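Local coordinates for protein xylulokinase (Brucella ovis, PDB 5VM1) that probably phosphorylates D-xylulose at the expense of ATP, giving D-xylulose 5-phosphate and ADP, as a sugar kinase of the FGGY family, at residues D14-A22 against A34-S42; L269-K279 against N385-I396. One frame throughout, in Å; residues are numbered along the deposited sequence.

Contact 1: D14-A22 against A34-S42; sequences DLGTSGVKA and AAHGELDVS
With CG set beside its backbone N (chi1 -81°), Leu39 brings CD1 against Leu15, whose own CG lies opposite its N (chi1 164°); the two side chains cross at about a right angle, CD1 to CD1 3.8 Å. The contact lies where strand 31-38 of the beta hairpin 19-26/31-38 runs out, at the edge of the N-terminal sheet of an actin-like ATPase fold. Along the hairpin, the hydrogen-bonded antiparallel pairs Val20-Gly37 and Ala22-Ala35 each exchange two backbone bonds, Val20 N to Gly37 O being 2.9 Å and nearly straight (170°). Beyond the paired strands the chain is still held, less ideally: Leu39 N reaches Ser18 O at 3.2 Å, approaching from above the carbonyl plane. On one face Val20 CG2 touches Leu39 CD1 at 4.1 Å, and helix 53-70 covers this apolar group through Trp56 and Ala59. On the other face His36 NE2 comes within 3.8 Å of Gly19 CA, set obliquely to the ring, with Ser18 O and Lys21 CG near the ring edge. The amine of Lys21 goes elsewhere, to a salt bridge with Asp430. Residues 16-18 make the turn between strands 9-15 and 19-26, the glycine-containing turn that in this superfamily typically faces the nucleotide phosphates; Asp14 is predicted to be important for activity. Past the strand end, Val41 CG2 lies 4.0 Å from Thr17 OG1, the two side chains meeting at a slant.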
loop_
_atom_site.group_PDB
_atom_site.type_symbol
_atom_site.label_atom_id
_atom_site.label_comp_id
_atom_site.label_asym_id
_atom_site.label_seq_id
_atom_site.Cartn_x
_atom_site.Cartn_y
_atom_site.Cartn_z
ATOM N N ASP A 14 7.606 -6.997 -8.494
ATOM C CA ASP A 14 6.577 -6.722 -7.494
ATOM C C ASP A 14 6.012 -8.048 -7.011
ATOM O O ASP A 14 5.325 -8.753 -7.756
ATOM C CB ASP A 14 5.457 -5.830 -8.036
ATOM C CG ASP A 14 4.492 -5.369 -6.933
ATOM O OD1 ASP A 14 4.905 -5.345 -5.749
ATOM O OD2 ASP A 14 3.325 -5.052 -7.233
ATOM N N LEU A 15 6.278 -8.366 -5.760
ATOM C CA LEU A 15 5.711 -9.549 -5.119
ATOM C C LEU A 15 4.410 -9.105 -4.425
ATOM O O LEU A 15 4.407 -8.570 -3.308
ATOM C CB LEU A 15 6.756 -10.163 -4.192
ATOM C CG LEU A 15 6.393 -11.168 -3.110
ATOM C CD1 LEU A 15 5.538 -12.214 -3.735
ATOM C CD2 LEU A 15 7.684 -11.761 -2.490
ATOM N N GLY A 16 3.292 -9.263 -5.116
ATOM C CA GLY A 16 2.020 -8.905 -4.533
ATOM C C GLY A 16 1.386 -10.096 -3.849
ATOM O O GLY A 16 1.904 -11.214 -3.838
ATOM N N THR A 17 0.214 -9.856 -3.287
ATOM C CA THR A 17 -0.439 -10.965 -2.624
ATOM C C THR A 17 -1.048 -11.922 -3.653
ATOM O O THR A 17 -1.018 -13.143 -3.454
ATOM C CB THR A 17 -1.422 -10.416 -1.584
ATOM O OG1 THR A 17 -2.542 -11.289 -1.454
ATOM C CG2 THR A 17 -1.864 -8.998 -1.923
ATOM N N SER A 18 -1.523 -11.404 -4.784
ATOM C CA SER A 18 -2.127 -12.214 -5.835
ATOM C C SER A 18 -1.126 -12.675 -6.896
ATOM O O SER A 18 -1.474 -13.522 -7.732
ATOM C CB SER A 18 -3.244 -11.421 -6.517
ATOM O OG SER A 18 -2.679 -10.415 -7.352
ATOM N N GLY A 19 0.083 -12.116 -6.926
ATOM C CA GLY A 19 1.059 -12.588 -7.891
ATOM C C GLY A 19 2.364 -11.817 -7.851
ATOM O O GLY A 19 2.553 -10.874 -7.075
ATOM N N VAL A 20 3.280 -12.258 -8.703
ATOM C CA VAL A 20 4.585 -11.642 -8.883
ATOM C C VAL A 20 4.585 -11.019 -10.272
ATOM O O VAL A 20 4.350 -11.717 -11.265
ATOM C CB VAL A 20 5.715 -12.670 -8.735
ATOM C CG1 VAL A 20 7.068 -12.063 -9.149
ATOM C CG2 VAL A 20 5.748 -13.229 -7.310
ATOM N N LYS A 21 4.823 -9.709 -10.336
ATOM C CA LYS A 21 4.889 -8.965 -11.583
ATOM C C LYS A 21 6.349 -8.653 -11.866
ATOM O O LYS A 21 7.104 -8.336 -10.947
ATOM C CB LYS A 21 4.078 -7.666 -11.506
ATOM C CG LYS A 21 3.420 -7.253 -12.833
ATOM C CD LYS A 21 3.831 -5.867 -13.296
ATOM C CE LYS A 21 3.440 -5.614 -14.750
ATOM N NZ LYS A 21 2.208 -4.780 -14.938
ATOM N N ALA A 22 6.767 -8.843 -13.117
ATOM C CA ALA A 22 8.125 -8.541 -13.547
ATOM C C ALA A 22 8.052 -7.503 -14.651
ATOM O O ALA A 22 7.390 -7.723 -15.664
ATOM C CB ALA A 22 8.842 -9.792 -14.036
ATOM N N ALA A 34 6.724 -7.248 -19.812
ATOM C CA ALA A 34 6.242 -7.551 -18.475
ATOM C C ALA A 34 5.706 -8.969 -18.459
ATOM O O ALA A 34 5.210 -9.465 -19.469
ATOM C CB ALA A 34 5.143 -6.588 -18.035
ATOM N N ALA A 35 5.792 -9.616 -17.302
ATOM C CA ALA A 35 5.279 -10.973 -17.175
ATOM C C ALA A 35 4.726 -11.147 -15.771
ATOM O O ALA A 35 5.089 -10.420 -14.845
ATOM C CB ALA A 35 6.340 -12.032 -17.482
ATOM N N HIS A 36 3.842 -12.131 -15.627
ATOM C CA HIS A 36 3.130 -12.385 -14.384
ATOM C C HIS A 36 3.294 -13.845 -13.985
ATOM O O HIS A 36 3.255 -14.742 -14.834
ATOM C CB HIS A 36 1.635 -12.055 -14.538
ATOM C CG HIS A 36 0.921 -11.870 -13.239
ATOM N ND1 HIS A 36 0.122 -12.846 -12.681
ATOM C CD2 HIS A 36 0.888 -10.820 -12.384
ATOM C CE1 HIS A 36 -0.372 -12.405 -11.536
ATOM N NE2 HIS A 36 0.080 -11.179 -11.332
ATOM N N GLY A 37 3.406 -14.075 -12.682
ATOM C CA GLY A 37 3.384 -15.407 -12.119
ATOM C C GLY A 37 2.342 -15.449 -11.029
ATOM O O GLY A 37 2.363 -14.602 -10.135
ATOM N N GLU A 38 1.403 -16.390 -11.111
ATOM C CA GLU A 38 0.260 -16.409 -10.210
ATOM C C GLU A 38 0.630 -16.903 -8.817
ATOM O O GLU A 38 1.577 -17.671 -8.629
ATOM C CB GLU A 38 -0.845 -17.300 -10.750
ATOM C CG GLU A 38 -1.538 -16.744 -11.951
ATOM C CD GLU A 38 -2.790 -17.521 -12.253
ATOM O OE1 GLU A 38 -3.740 -16.920 -12.789
ATOM O OE2 GLU A 38 -2.832 -18.731 -11.935
ATOM N N LEU A 39 -0.119 -16.416 -7.830
ATOM C CA LEU A 39 0.039 -16.815 -6.441
ATOM C C LEU A 39 -1.326 -17.125 -5.855
ATOM O O LEU A 39 -2.325 -16.485 -6.191
ATOM C CB LEU A 39 0.691 -15.725 -5.600
ATOM C CG LEU A 39 2.197 -15.617 -5.665
ATOM C CD1 LEU A 39 2.637 -14.364 -4.911
ATOM C CD2 LEU A 39 2.826 -16.900 -5.133
ATOM N N ASP A 40 -1.343 -18.078 -4.937
ATOM C CA ASP A 40 -2.540 -18.460 -4.217
ATOM C C ASP A 40 -2.390 -17.995 -2.782
ATOM O O ASP A 40 -1.287 -17.673 -2.332
ATOM C CB ASP A 40 -2.762 -19.970 -4.262
ATOM C CG ASP A 40 -3.691 -20.367 -5.345
ATOM O OD1 ASP A 40 -4.539 -19.525 -5.687
ATOM O OD2 ASP A 40 -3.582 -21.506 -5.849
ATOM N N VAL A 41 -3.514 -17.937 -2.075
ATOM C CA VAL A 41 -3.535 -17.580 -0.664
ATOM C C VAL A 41 -4.165 -18.742 0.087
ATOM O O VAL A 41 -5.165 -19.309 -0.367
ATOM C CB VAL A 41 -4.301 -16.263 -0.438
ATOM C CG1 VAL A 41 -4.483 -15.970 1.042
ATOM C CG2 VAL A 41 -3.588 -15.119 -1.141
ATOM N N SER A 42 -3.558 -19.142 1.197
ATOM C CA SER A 42 -4.113 -20.220 2.004
ATOM C C SER A 42 -4.757 -19.616 3.248
ATOM O O SER A 42 -4.178 -18.741 3.893
ATOM C CB SER A 42 -3.036 -21.245 2.350
ATOM O OG SER A 42 -3.144 -21.666 3.689
#

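Contact 2: L269-K279 against N385-I396; sequences LFAANGAYQPK and NLLALQSAGTEI
Apolar packing joins the strand to the helix: Leu269 and Leu389 slide past each other in opposite directions, CD2 of the first 3.8 Å from CD1 of the second. With CG anti to its N (chi1 -176°), Leu269 also lays CD2 against Asn385 CB at 3.7 Å and beside the start of the Leu386 backbone. The same Leu389 CD1 meets Ala271 CB at 3.7 Å, while Ile396 CD1, from beyond the turn, comes in beside Leu269 CD2. Farther along the chain, Lys279 CB lies beside Ala392 CB at 3.5 Å. This is helix-on-sheet packing in the C-terminal actin-like domain, where helix 367-390 packs on strand 267-273, the segments 385-390 and 269-273 running at 26° to each other, before the chain turns, through a type I turn at Gln390-Gly393, toward strand 399-402. Polar contacts gather at that turn. The amide of Gln277, carried on a chain extended beyond CG, gives NE2 to Ala392 O at 2.9 Å, in the carbonyl plane and on a lone pair; a weak bond runs from the same nitrogen to Thr394 OG1. Gln297 of strand 295-301 gives NE2 to the same Ala392 O, while its OE1 bonds Thr394 OG1 and Asn273 ND2, linking side-chain amides, a hydroxyl and a backbone carbonyl. Lys279 NZ makes a weak bond to Ser391 O. Ser391 OG gives a hydrogen bond of 2.7 Å back to Ala388 O, tilted 21° from the carbonyl plane.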
loop_
_atom_site.group_PDB
_atom_site.type_symbol
_atom_site.label_atom_id
_atom_site.label_comp_id
_atom_site.label_asym_id
_atom_site.label_seq_id
_atom_site.Cartn_x
_atom_site.Cartn_y
_atom_site.Cartn_z
ATOM N N LEU A 269 -5.129 7.163 0.744
ATOM C CA LEU A 269 -4.661 8.517 0.490
ATOM C C LEU A 269 -3.197 8.535 0.919
ATOM O O LEU A 269 -2.901 8.362 2.102
ATOM C CB LEU A 269 -5.496 9.518 1.283
ATOM C CG LEU A 269 -5.238 11.004 1.093
ATOM C CD1 LEU A 269 -5.626 11.414 -0.331
ATOM C CD2 LEU A 269 -6.016 11.803 2.104
ATOM N N PHE A 270 -2.286 8.686 -0.045
ATOM C CA PHE A 270 -0.845 8.602 0.180
ATOM C C PHE A 270 -0.249 9.973 -0.033
ATOM O O PHE A 270 -0.367 10.537 -1.122
ATOM C CB PHE A 270 -0.175 7.616 -0.765
ATOM C CG PHE A 270 1.320 7.404 -0.503
ATOM C CD1 PHE A 270 2.252 8.392 -0.792
ATOM C CD2 PHE A 270 1.787 6.180 -0.002
ATOM C CE1 PHE A 270 3.600 8.181 -0.568
ATOM C CE2 PHE A 270 3.135 5.958 0.228
ATOM C CZ PHE A 270 4.042 6.960 -0.069
ATOM N N ALA A 271 0.425 10.481 0.987
ATOM C CA ALA A 271 1.070 11.776 0.925
ATOM C C ALA A 271 2.539 11.624 1.288
ATOM O O ALA A 271 2.870 11.048 2.334
ATOM C CB ALA A 271 0.373 12.754 1.879
ATOM N N ALA A 272 3.417 12.157 0.440
ATOM C CA ALA A 272 4.838 12.167 0.749
ATOM C C ALA A 272 5.169 13.329 1.682
ATOM O O ALA A 272 4.599 14.420 1.551
ATOM C CB ALA A 272 5.650 12.251 -0.536
ATOM N N ASN A 273 6.085 13.081 2.643
ATOM C CA ASN A 273 6.491 14.054 3.664
ATOM C C ASN A 273 7.998 14.330 3.678
ATOM O O ASN A 273 8.820 13.419 3.507
ATOM C CB ASN A 273 6.118 13.614 5.092
ATOM C CG ASN A 273 4.639 13.322 5.281
ATOM O OD1 ASN A 273 4.276 12.483 6.099
ATOM N ND2 ASN A 273 3.785 14.009 4.533
ATOM N N GLY A 274 8.360 15.578 3.979
ATOM C CA GLY A 274 9.743 15.970 4.195
ATOM C C GLY A 274 10.292 15.662 5.573
ATOM O O GLY A 274 11.497 15.819 5.805
ATOM N N ALA A 275 9.427 15.231 6.492
ATOM C CA ALA A 275 9.825 14.826 7.829
ATOM C C ALA A 275 8.903 13.715 8.315
ATOM O O ALA A 275 7.934 13.341 7.646
ATOM C CB ALA A 275 9.794 16.010 8.803
ATOM N N TYR A 276 9.261 13.143 9.464
ATOM C CA TYR A 276 8.427 12.151 10.129
ATOM C C TYR A 276 7.295 12.864 10.857
ATOM O O TYR A 276 7.536 13.646 11.783
ATOM C CB TYR A 276 9.275 11.312 11.073
ATOM C CG TYR A 276 8.507 10.463 12.058
ATOM C CD1 TYR A 276 7.666 9.424 11.644
ATOM C CD2 TYR A 276 8.651 10.692 13.420
ATOM C CE1 TYR A 276 6.997 8.641 12.588
ATOM C CE2 TYR A 276 7.996 9.953 14.337
ATOM C CZ TYR A 276 7.179 8.934 13.940
ATOM O OH TYR A 276 6.561 8.243 14.945
ATOM N N GLN A 277 6.061 12.586 10.451
ATOM C CA GLN A 277 4.890 13.353 10.874
ATOM C C GLN A 277 3.790 12.405 11.346
ATOM O O GLN A 277 2.752 12.253 10.694
ATOM C CB GLN A 277 4.417 14.234 9.721
ATOM C CG GLN A 277 5.533 15.030 9.112
ATOM C CD GLN A 277 5.084 15.873 7.955
ATOM O OE1 GLN A 277 5.876 16.205 7.070
ATOM N NE2 GLN A 277 3.811 16.233 7.949
ATOM N N PRO A 278 3.964 11.791 12.508
ATOM C CA PRO A 278 2.970 10.829 12.972
ATOM C C PRO A 278 1.708 11.495 13.495
ATOM O O PRO A 278 1.715 12.617 14.005
ATOM C CB PRO A 278 3.700 10.100 14.103
ATOM C CG PRO A 278 4.608 11.146 14.664
ATOM C CD PRO A 278 5.081 11.926 13.461
ATOM N N LYS A 279 0.627 10.756 13.411
ATOM C CA LYS A 279 -0.622 11.187 14.003
ATOM C C LYS A 279 -1.462 9.947 14.274
ATOM O O LYS A 279 -2.563 9.815 13.732
ATOM C CB LYS A 279 -1.364 12.153 13.075
ATOM C CG LYS A 279 -2.361 13.085 13.774
ATOM C CD LYS A 279 -1.639 13.949 14.747
ATOM C CE LYS A 279 -2.330 15.262 15.005
ATOM N NZ LYS A 279 -1.325 16.184 15.626
ATOM N N ASN A 385 -10.198 11.897 5.431
ATOM C CA ASN A 385 -8.792 11.519 5.459
ATOM C C ASN A 385 -7.880 12.723 5.223
ATOM O O ASN A 385 -6.879 12.896 5.931
ATOM C CB ASN A 385 -8.536 10.408 4.449
ATOM C CG ASN A 385 -8.820 9.056 5.038
ATOM O OD1 ASN A 385 -7.925 8.220 5.227
ATOM N ND2 ASN A 385 -10.080 8.858 5.409
ATOM N N LEU A 386 -8.216 13.568 4.240
ATOM C CA LEU A 386 -7.408 14.753 3.966
ATOM C C LEU A 386 -7.344 15.665 5.184
ATOM O O LEU A 386 -6.296 16.259 5.470
ATOM C CB LEU A 386 -7.947 15.493 2.739
ATOM C CG LEU A 386 -7.277 16.814 2.318
ATOM C CD1 LEU A 386 -7.304 16.994 0.805
ATOM C CD2 LEU A 386 -7.909 18.015 2.966
ATOM N N LEU A 387 -8.456 15.788 5.913
ATOM C CA LEU A 387 -8.467 16.605 7.126
ATOM C C LEU A 387 -7.522 16.036 8.189
ATOM O O LEU A 387 -6.862 16.798 8.911
ATOM C CB LEU A 387 -9.896 16.748 7.663
ATOM C CG LEU A 387 -10.924 17.655 6.946
ATOM C CD1 LEU A 387 -12.225 17.775 7.733
ATOM C CD2 LEU A 387 -10.412 19.033 6.577
ATOM N N ALA A 388 -7.463 14.701 8.314
ATOM C CA ALA A 388 -6.546 14.067 9.267
ATOM C C ALA A 388 -5.088 14.336 8.907
ATOM O O ALA A 388 -4.270 14.640 9.784
ATOM C CB ALA A 388 -6.796 12.568 9.330
ATOM N N LEU A 389 -4.737 14.174 7.622
ATOM C CA LEU A 389 -3.387 14.485 7.158
ATOM C C LEU A 389 -3.022 15.938 7.416
ATOM O O LEU A 389 -1.882 16.248 7.794
ATOM C CB LEU A 389 -3.247 14.157 5.673
ATOM C CG LEU A 389 -3.343 12.683 5.308
ATOM C CD1 LEU A 389 -2.711 12.488 3.941
ATOM C CD2 LEU A 389 -2.601 11.894 6.336
ATOM N N GLN A 390 -3.959 16.853 7.179
ATOM C CA GLN A 390 -3.682 18.249 7.467
ATOM C C GLN A 390 -3.445 18.483 8.951
ATOM O O GLN A 390 -2.591 19.294 9.315
ATOM C CB GLN A 390 -4.816 19.103 6.924
ATOM C CG GLN A 390 -4.742 19.210 5.413
ATOM C CD GLN A 390 -5.629 20.302 4.857
ATOM O OE1 GLN A 390 -6.006 21.231 5.576
ATOM N NE2 GLN A 390 -5.837 20.277 3.538
ATOM N N SER A 391 -4.119 17.737 9.828
ATOM C CA SER A 391 -3.814 17.924 11.238
ATOM C C SER A 391 -2.453 17.353 11.600
ATOM O O SER A 391 -2.007 17.519 12.736
ATOM C CB SER A 391 -4.883 17.276 12.117
ATOM O OG SER A 391 -4.738 15.865 12.096
ATOM N N ALA A 392 -1.801 16.654 10.680
ATOM C CA ALA A 392 -0.493 16.086 10.945
ATOM C C ALA A 392 0.597 16.779 10.130
ATOM O O ALA A 392 1.639 16.173 9.854
ATOM C CB ALA A 392 -0.512 14.574 10.713
ATOM N N GLY A 393 0.364 18.040 9.743
ATOM C CA GLY A 393 1.375 18.926 9.175
ATOM C C GLY A 393 1.523 18.915 7.667
ATOM O O GLY A 393 2.488 19.497 7.148
ATOM N N THR A 394 0.571 18.333 6.952
ATOM C CA THR A 394 0.632 18.124 5.513
ATOM C C THR A 394 -0.470 18.961 4.885
ATOM O O THR A 394 -1.610 18.932 5.355
ATOM C CB THR A 394 0.473 16.614 5.177
ATOM O OG1 THR A 394 1.712 15.934 5.401
ATOM C CG2 THR A 394 0.000 16.367 3.761
ATOM N N GLU A 395 -0.139 19.726 3.856
ATOM C CA GLU A 395 -1.147 20.401 3.042
ATOM C C GLU A 395 -1.106 19.766 1.655
ATOM O O GLU A 395 -0.052 19.727 1.018
ATOM C CB GLU A 395 -0.891 21.913 3.012
ATOM C CG GLU A 395 -1.733 22.773 2.061
ATOM C CD GLU A 395 -1.089 24.145 1.872
ATOM O OE1 GLU A 395 -1.103 24.936 2.839
ATOM O OE2 GLU A 395 -0.514 24.423 0.790
ATOM N N ILE A 396 -2.219 19.177 1.237
ATOM C CA ILE A 396 -2.300 18.513 -0.061
ATOM C C ILE A 396 -2.740 19.536 -1.113
ATOM O O ILE A 396 -3.862 20.052 -1.070
ATOM C CB ILE A 396 -3.249 17.311 -0.001
ATOM C CG1 ILE A 396 -2.596 16.178 0.795
ATOM C CG2 ILE A 396 -3.625 16.835 -1.395
ATOM C CD1 ILE A 396 -3.408 14.879 0.814
#

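Overall arrangement
The two contacts sit in the two actin-like domains of the kinase, contact 1 in the N-terminal and contact 2 in the C-terminal one, on opposite sides of the chain's centre. Their centres are about 31 Å apart and their nearest atoms about 13 Å, so they do not touch. Contact 1 borders the predicted catalytic region: the side chain of Thr17 is about 6 Å from that of Asp243, the probable proton acceptor, and about 9 Å from that of Met87, a predicted substrate-binding residue. Contact 2 lies away from these sites, in the other domain. One joins neighbouring strands, the other sequence-distant elements 106 residues apart.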